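Local coordinates for protein ATPase BagA (Mycobacterium tuberculosis H37Rv, PDB 6BS3) that forms, with its partner subunit BagB, an ATP-hydrolysing complex needed for resistance to nitric oxide and to elevated glycerol, at residues 209-214 with 239-244; 313-318 with 328-333. All blocks are in the same frame, centred on the assembly; numbering follows the deposited sequence.

Contact 1 (209-214 with 239-244). With ADP (adenosine-5'-diphosphate), chain C.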
loop_
_atom_site.group_PDB
_atom_site.type_symbol
_atom_site.label_atom_id
_atom_site.label_comp_id
_atom_site.label_asym_id
_atom_site.label_seq_id
_atom_site.Cartn_x
_atom_site.Cartn_y
_atom_site.Cartn_z
ATOM N N VAL A 209 10.299 7.323 3.587
ATOM C CA VAL A 209 9.553 7.940 2.501
ATOM C C VAL A 209 8.120 8.177 2.986
ATOM O O VAL A 209 7.518 7.310 3.604
ATOM C CB VAL A 209 9.598 7.070 1.213
ATOM C CG1 VAL A 209 8.747 7.681 0.097
ATOM C CG2 VAL A 209 11.035 6.886 0.746
ATOM N N THR A 210 7.594 9.362 2.697
ATOM C CA THR A 210 6.225 9.741 3.017
ATOM C C THR A 210 5.614 10.566 1.891
ATOM O O THR A 210 6.336 11.148 1.080
ATOM C CB THR A 210 6.152 10.452 4.408
ATOM O OG1 THR A 210 4.785 10.507 4.813
ATOM C CG2 THR A 210 6.754 11.871 4.405
ATOM N N LEU A 211 4.273 10.615 1.863
ATOM C CA LEU A 211 3.482 11.486 0.994
ATOM C C LEU A 211 2.826 12.496 1.936
ATOM O O LEU A 211 2.694 12.222 3.141
ATOM C CB LEU A 211 2.416 10.710 0.190
ATOM C CG LEU A 211 2.928 9.660 -0.829
ATOM C CD1 LEU A 211 1.792 8.816 -1.345
ATOM C CD2 LEU A 211 3.679 10.297 -2.000
ATOM N N LEU A 212 2.457 13.681 1.419
ATOM C CA LEU A 212 1.781 14.682 2.258
ATOM C C LEU A 212 0.297 14.322 2.356
ATOM O O LEU A 212 -0.584 15.041 1.883
ATOM C CB LEU A 212 2.039 16.146 1.805
ATOM C CG LEU A 212 3.480 16.668 2.011
ATOM C CD1 LEU A 212 3.567 18.176 1.787
ATOM C CD2 LEU A 212 4.039 16.306 3.410
ATOM N N GLU A 213 0.050 13.154 2.958
ATOM C CA GLU A 213 -1.251 12.519 3.208
ATOM C C GLU A 213 -1.223 12.011 4.634
ATOM O O GLU A 213 -0.160 11.657 5.127
ATOM C CB GLU A 213 -1.486 11.367 2.217
ATOM C CG GLU A 213 -1.668 11.853 0.788
ATOM C CD GLU A 213 -1.637 10.805 -0.305
ATOM O OE1 GLU A 213 -1.822 9.602 -0.005
ATOM O OE2 GLU A 213 -1.430 11.200 -1.475
ATOM N N ALA A 214 -2.365 12.012 5.298
ATOM C CA ALA A 214 -2.544 11.682 6.722
ATOM C C ALA A 214 -1.907 10.365 7.186
ATOM O O ALA A 214 -1.112 10.387 8.124
ATOM C CB ALA A 214 -4.026 11.703 7.084
ATOM N N VAL A 239 10.062 13.443 1.598
ATOM C CA VAL A 239 8.708 13.823 1.193
ATOM C C VAL A 239 8.631 13.732 -0.317
ATOM O O VAL A 239 9.167 14.584 -1.018
ATOM C CB VAL A 239 8.204 15.191 1.755
ATOM C CG1 VAL A 239 6.786 15.496 1.255
ATOM C CG2 VAL A 239 8.239 15.220 3.282
ATOM N N ASN A 240 7.984 12.669 -0.811
ATOM C CA ASN A 240 7.805 12.402 -2.231
ATOM C C ASN A 240 6.566 13.112 -2.807
ATOM O O ASN A 240 5.668 13.533 -2.062
ATOM C CB ASN A 240 7.695 10.879 -2.445
ATOM C CG ASN A 240 7.968 10.407 -3.854
ATOM O OD1 ASN A 240 8.629 11.084 -4.658
ATOM N ND2 ASN A 240 7.465 9.220 -4.184
ATOM N N ARG A 241 6.539 13.223 -4.152
ATOM C CA ARG A 241 5.461 13.768 -4.999
ATOM C C ARG A 241 4.925 15.118 -4.534
ATOM O O ARG A 241 3.715 15.290 -4.347
ATOM C CB ARG A 241 4.309 12.771 -5.207
ATOM C CG ARG A 241 4.758 11.409 -5.672
ATOM C CD ARG A 241 3.683 10.648 -6.406
ATOM N NE ARG A 241 2.465 10.502 -5.619
ATOM C CZ ARG A 241 1.359 9.917 -6.057
ATOM N NH1 ARG A 241 1.320 9.382 -7.273
ATOM N NH2 ARG A 241 0.285 9.851 -5.280
ATOM N N ASN A 242 5.840 16.089 -4.393
ATOM C CA ASN A 242 5.476 17.443 -4.041
ATOM C C ASN A 242 4.848 18.100 -5.252
ATOM O O ASN A 242 5.082 17.662 -6.375
ATOM C CB ASN A 242 6.693 18.221 -3.571
ATOM C CG ASN A 242 7.062 17.876 -2.163
ATOM O OD1 ASN A 242 6.420 18.339 -1.196
ATOM N ND2 ASN A 242 8.101 17.049 -2.027
ATOM N N ILE A 243 3.995 19.108 -5.014
ATOM C CA ILE A 243 3.312 19.845 -6.083
ATOM C C ILE A 243 3.521 21.351 -5.893
ATOM O O ILE A 243 3.755 21.777 -4.756
ATOM C CB ILE A 243 1.815 19.437 -6.256
ATOM C CG1 ILE A 243 0.998 19.669 -4.960
ATOM C CG2 ILE A 243 1.696 18.004 -6.790
ATOM C CD1 ILE A 243 -0.470 19.603 -5.102
ATOM N N PRO A 244 3.446 22.141 -6.966
ATOM C CA PRO A 244 3.651 23.561 -6.880
ATOM C C PRO A 244 2.460 24.271 -6.233
ATOM O O PRO A 244 1.368 23.956 -6.542
ATOM C CB PRO A 244 3.784 23.931 -8.347
ATOM C CG PRO A 244 2.892 22.959 -9.024
ATOM C CD PRO A 244 3.141 21.676 -8.291
HETATM P PB ADP C . 6.433 1.672 -2.781
HETATM O O1B ADP C . 7.633 0.763 -3.126
HETATM O O2B ADP C . 5.136 0.830 -2.793
HETATM O O3B ADP C . 6.591 2.442 -1.499
HETATM P PA ADP C . 6.658 2.752 -5.539
HETATM O O1A ADP C . 6.302 1.419 -6.219
HETATM O O2A ADP C . 8.089 3.092 -5.714
HETATM O O3A ADP C . 6.270 2.686 -3.996
HETATM O "O5'" ADP C . 5.654 3.910 -5.948
HETATM C "C5'" ADP C . 4.210 3.835 -5.975
HETATM C "C4'" ADP C . 3.743 4.396 -7.299
HETATM O "O4'" ADP C . 4.061 5.802 -7.359
HETATM C "C3'" ADP C . 4.361 3.776 -8.554
HETATM O "O3'" ADP C . 3.384 3.697 -9.581
HETATM C "C2'" ADP C . 5.492 4.753 -8.903
HETATM O "O2'" ADP C . 5.879 4.727 -10.273
HETATM C "C1'" ADP C . 4.870 6.084 -8.487
HETATM N N9 ADP C . 5.822 7.132 -8.121
HETATM C C8 ADP C . 6.802 7.069 -7.162
HETATM N N7 ADP C . 7.460 8.192 -6.995
HETATM C C5 ADP C . 6.877 9.054 -7.914
HETATM C C6 ADP C . 7.100 10.416 -8.218
HETATM N N6 ADP C . 8.041 11.165 -7.640
HETATM N N1 ADP C . 6.308 10.991 -9.154
HETATM C C2 ADP C . 5.369 10.247 -9.751
HETATM N N3 ADP C . 5.083 8.954 -9.563
HETATM C C4 ADP C . 5.868 8.413 -8.615
HETATM O O HOH W 1 3.054 14.226 -1.273
#
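Thr-210 and Val-239 form a parallel bridge between neighbouring strands 204-210 and 234-242. Helix 214-229 links these strands in a beta-alpha-beta crossover of the P-loop ATPase domain. The side chains of Thr-210 and Val-239 run alongside each other on one face of the sheet and point the same way, with Thr-210 CG2 3.8 Å from Val-239 CG2. Beneath them the backbone N-H of Asn-240 bonds the Thr-210 carbonyl oxygen (N to O 2.9 Å, 161° at the hydrogen). The other methyl, Val-239 CG1, packs against Leu-212, which crosses Val-239 at about a right angle with its CD2 3.6 Å from that CG1.

Past this bridge the two segments diverge. The CG of Asn-240 stands anti to its backbone N (chi1 -160°), which carries the amide off the strand toward the adenine. There Asn-240 OD1 receives a weak hydrogen bond from ADP N6 at 3.0 Å, while Asn-240 ND2, hydrogen-bonded to Thr-32 O, also lies near ADP N7. Arg-241, whose backbone has turned a corner, lays its aliphatic stem over one face of the base, CG standing 3.6 Å above ADP C6. A bend at chi3 (-56°) then leads to the guanidinium, which has ADP N3 and Glu-213 OE2 at its edge, near its plane. Glu-213 OE2 remains 4.4 Å from Arg-241 NH2, too far for a salt bridge, although the opposite charges may still favour this placing. Leu-211 lies obliquely across the arginine and presents CD2 to both its NE and the Asn-240 carbonyl oxygen. That oxygen also takes a hydrogen from a water, which in turn accepts the N-H of Leu-212, each link being 2.8 Å from the water oxygen to Asn-240 O and Leu-212 N.

Contact 2 (313-318 with 328-333). With ADP (adenosine-5'-diphosphate), chain C.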
loop_
_atom_site.group_PDB
_atom_site.type_symbol
_atom_site.label_atom_id
_atom_site.label_comp_id
_atom_site.label_asym_id
_atom_site.label_seq_id
_atom_site.Cartn_x
_atom_site.Cartn_y
_atom_site.Cartn_z
ATOM N N LEU A 313 14.103 15.776 3.076
ATOM C CA LEU A 313 14.350 15.857 1.640
ATOM C C LEU A 313 12.980 15.913 0.946
ATOM O O LEU A 313 11.997 15.411 1.494
ATOM C CB LEU A 313 15.169 14.617 1.132
ATOM C CG LEU A 313 16.629 14.485 1.649
ATOM C CD1 LEU A 313 17.172 13.085 1.452
ATOM C CD2 LEU A 313 17.553 15.499 0.974
ATOM N N GLU A 314 12.922 16.550 -0.241
ATOM C CA GLU A 314 11.706 16.731 -1.037
ATOM C C GLU A 314 11.977 16.375 -2.484
ATOM O O GLU A 314 12.920 16.886 -3.081
ATOM C CB GLU A 314 11.201 18.191 -1.009
ATOM C CG GLU A 314 10.860 18.777 0.356
ATOM C CD GLU A 314 12.053 19.113 1.225
ATOM O OE1 GLU A 314 13.119 19.468 0.671
ATOM O OE2 GLU A 314 11.926 18.997 2.464
ATOM N N LEU A 315 11.097 15.550 -3.061
ATOM C CA LEU A 315 11.149 15.164 -4.452
ATOM C C LEU A 315 9.889 15.650 -5.166
ATOM O O LEU A 315 8.819 15.723 -4.545
ATOM C CB LEU A 315 11.317 13.631 -4.592
ATOM C CG LEU A 315 12.635 13.062 -4.053
ATOM C CD1 LEU A 315 12.604 11.560 -4.075
ATOM C CD2 LEU A 315 13.831 13.564 -4.859
ATOM N N PRO A 316 9.996 16.018 -6.465
ATOM C CA PRO A 316 8.800 16.459 -7.190
ATOM C C PRO A 316 7.971 15.261 -7.690
ATOM O O PRO A 316 8.328 14.095 -7.471
ATOM C CB PRO A 316 9.398 17.241 -8.367
ATOM C CG PRO A 316 10.668 16.476 -8.694
ATOM C CD PRO A 316 11.192 16.007 -7.345
ATOM N N THR A 317 6.847 15.571 -8.353
ATOM C CA THR A 317 5.980 14.608 -9.002
ATOM C C THR A 317 6.459 14.542 -10.453
ATOM O O THR A 317 6.564 15.580 -11.119
ATOM C CB THR A 317 4.510 15.101 -8.984
ATOM O OG1 THR A 317 4.039 15.196 -7.644
ATOM C CG2 THR A 317 3.575 14.217 -9.816
ATOM N N VAL A 318 6.716 13.325 -10.942
ATOM C CA VAL A 318 7.056 13.046 -12.340
ATOM C C VAL A 318 5.680 13.001 -13.064
ATOM O O VAL A 318 4.827 12.185 -12.706
ATOM C CB VAL A 318 7.879 11.732 -12.467
ATOM C CG1 VAL A 318 7.984 11.292 -13.918
ATOM C CG2 VAL A 318 9.266 11.886 -11.847
ATOM N N TYR A 328 16.590 9.066 -13.160
ATOM C CA TYR A 328 17.721 9.982 -13.270
ATOM C C TYR A 328 17.330 11.394 -12.843
ATOM O O TYR A 328 18.121 12.018 -12.152
ATOM C CB TYR A 328 18.384 9.920 -14.654
ATOM C CG TYR A 328 19.206 8.658 -14.830
ATOM C CD1 TYR A 328 20.544 8.613 -14.442
ATOM C CD2 TYR A 328 18.626 7.487 -15.305
ATOM C CE1 TYR A 328 21.301 7.451 -14.590
ATOM C CE2 TYR A 328 19.363 6.309 -15.428
ATOM C CZ TYR A 328 20.708 6.302 -15.094
ATOM O OH TYR A 328 21.427 5.138 -15.234
ATOM N N GLU A 329 16.086 11.851 -13.134
ATOM C CA GLU A 329 15.584 13.173 -12.684
ATOM C C GLU A 329 15.452 13.208 -11.162
ATOM O O GLU A 329 15.784 14.215 -10.547
ATOM C CB GLU A 329 14.215 13.526 -13.302
ATOM C CG GLU A 329 14.224 13.663 -14.812
ATOM C CD GLU A 329 12.862 13.730 -15.486
ATOM O OE1 GLU A 329 11.829 13.794 -14.779
ATOM O OE2 GLU A 329 12.835 13.727 -16.738
ATOM N N LEU A 330 14.976 12.110 -10.555
ATOM C CA LEU A 330 14.845 12.036 -9.094
ATOM C C LEU A 330 16.217 11.960 -8.415
ATOM O O LEU A 330 16.400 12.584 -7.374
ATOM C CB LEU A 330 13.925 10.890 -8.649
ATOM C CG LEU A 330 12.454 10.970 -9.088
ATOM C CD1 LEU A 330 11.736 9.681 -8.733
ATOM C CD2 LEU A 330 11.717 12.164 -8.434
ATOM N N SER A 331 17.189 11.257 -9.041
ATOM C CA SER A 331 18.578 11.147 -8.562
ATOM C C SER A 331 19.228 12.549 -8.581
ATOM O O SER A 331 19.832 12.968 -7.589
ATOM C CB SER A 331 19.368 10.183 -9.448
ATOM O OG SER A 331 20.732 10.132 -9.065
ATOM N N GLU A 332 19.042 13.280 -9.704
ATOM C CA GLU A 332 19.492 14.654 -9.885
ATOM C C GLU A 332 18.846 15.574 -8.810
ATOM O O GLU A 332 19.560 16.362 -8.201
ATOM C CB GLU A 332 19.194 15.140 -11.317
ATOM C CG GLU A 332 19.692 16.547 -11.600
ATOM C CD GLU A 332 21.192 16.687 -11.783
ATOM O OE1 GLU A 332 21.911 16.790 -10.762
ATOM O OE2 GLU A 332 21.649 16.702 -12.951
ATOM N N SER A 333 17.532 15.415 -8.528
ATOM C CA SER A 333 16.848 16.187 -7.478
ATOM C C SER A 333 17.477 15.915 -6.094
ATOM O O SER A 333 17.740 16.858 -5.362
ATOM C CB SER A 333 15.354 15.892 -7.471
ATOM O OG SER A 333 14.751 16.469 -6.323
HETATM P PB ADP C . 6.433 1.672 -2.781
HETATM O O1B ADP C . 7.633 0.763 -3.126
HETATM O O2B ADP C . 5.136 0.830 -2.793
HETATM O O3B ADP C . 6.591 2.442 -1.499
HETATM P PA ADP C . 6.658 2.752 -5.539
HETATM O O1A ADP C . 6.302 1.419 -6.219
HETATM O O2A ADP C . 8.089 3.092 -5.714
HETATM O O3A ADP C . 6.270 2.686 -3.996
HETATM O "O5'" ADP C . 5.654 3.910 -5.948
HETATM C "C5'" ADP C . 4.210 3.835 -5.975
HETATM C "C4'" ADP C . 3.743 4.396 -7.299
HETATM O "O4'" ADP C . 4.061 5.802 -7.359
HETATM C "C3'" ADP C . 4.361 3.776 -8.554
HETATM O "O3'" ADP C . 3.384 3.697 -9.581
HETATM C "C2'" ADP C . 5.492 4.753 -8.903
HETATM O "O2'" ADP C . 5.879 4.727 -10.273
HETATM C "C1'" ADP C . 4.870 6.084 -8.487
HETATM N N9 ADP C . 5.822 7.132 -8.121
HETATM C C8 ADP C . 6.802 7.069 -7.162
HETATM N N7 ADP C . 7.460 8.192 -6.995
HETATM C C5 ADP C . 6.877 9.054 -7.914
HETATM C C6 ADP C . 7.100 10.416 -8.218
HETATM N N6 ADP C . 8.041 11.165 -7.640
HETATM N N1 ADP C . 6.308 10.991 -9.154
HETATM C C2 ADP C . 5.369 10.247 -9.751
HETATM N N3 ADP C . 5.083 8.954 -9.563
HETATM C C4 ADP C . 5.868 8.413 -8.615
#
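Leu-330, on helix 324-336, pushes one methyl into a hollow lined by Leu-315, Pro-316 and Val-318. Three apolar groups meet it there: Leu-315 CB lies 4.1 Å from Leu-330 CD2, Pro-316 CD lies 4.0 Å from it, and Val-318 CG2 lies 4.2 Å from it. The proline ring and the leucine slide past each other in opposite directions, and the same Leu-330 CD2 also comes near ADP N6.

One turn along the helix the fit is reversed. Here the strand supplies the bump, Leu-315 CD2, which reaches Ser-333 OG at 3.4 Å and the backbone oxygen of Leu-330 at 3.7 Å. The serine hydroxyl, anti to its own backbone N (chi1 170°), touches this methyl and lies near Pro-316 CD. The axes of 328-333 and 313-316 approach to 8.6 Å and run at 149°, closer to antiparallel than parallel; the contact is made by van der Waals packing, with no hydrogen bond between the segments.

The backbone beside the hollow is turned to the nucleotide. Pro-316 O accepts a hydrogen bond from ADP N6 at 2.9 Å, and Val-318 N donates to ADP N1 at 3.0 Å, almost straight (171°). Paired with the amino group and N1 in this way, the segment reads the Watson-Crick edge of the base, forming part of the adenine-binding site in this ArsA-family ATPase.

How the contacts relate
The two contacts share a sheet, since strand 234-242 of contact 1 runs beside the edge strand 312-316 of contact 2, and their centres are 12 Å apart. Among the hydrogen bonds joining them are two probable ones, Val-239 N to Leu-313 O at 2.8 Å and Asn-242 ND2 to Leu-315 O at 2.9 Å, and Thr-317 OG1 bonds Asn-242 O. Thr-317 OG1 also packs against Arg-241 C at 3.2 Å. At the nucleotide, Arg-241 covers a face of the base, while N6 bonds Pro-316 O and, weakly, Asn-240 OD1. Asn-240 also ties the base site to the P-loop, whose Gly-31 and Lys-34 hydrogen-bond ADP.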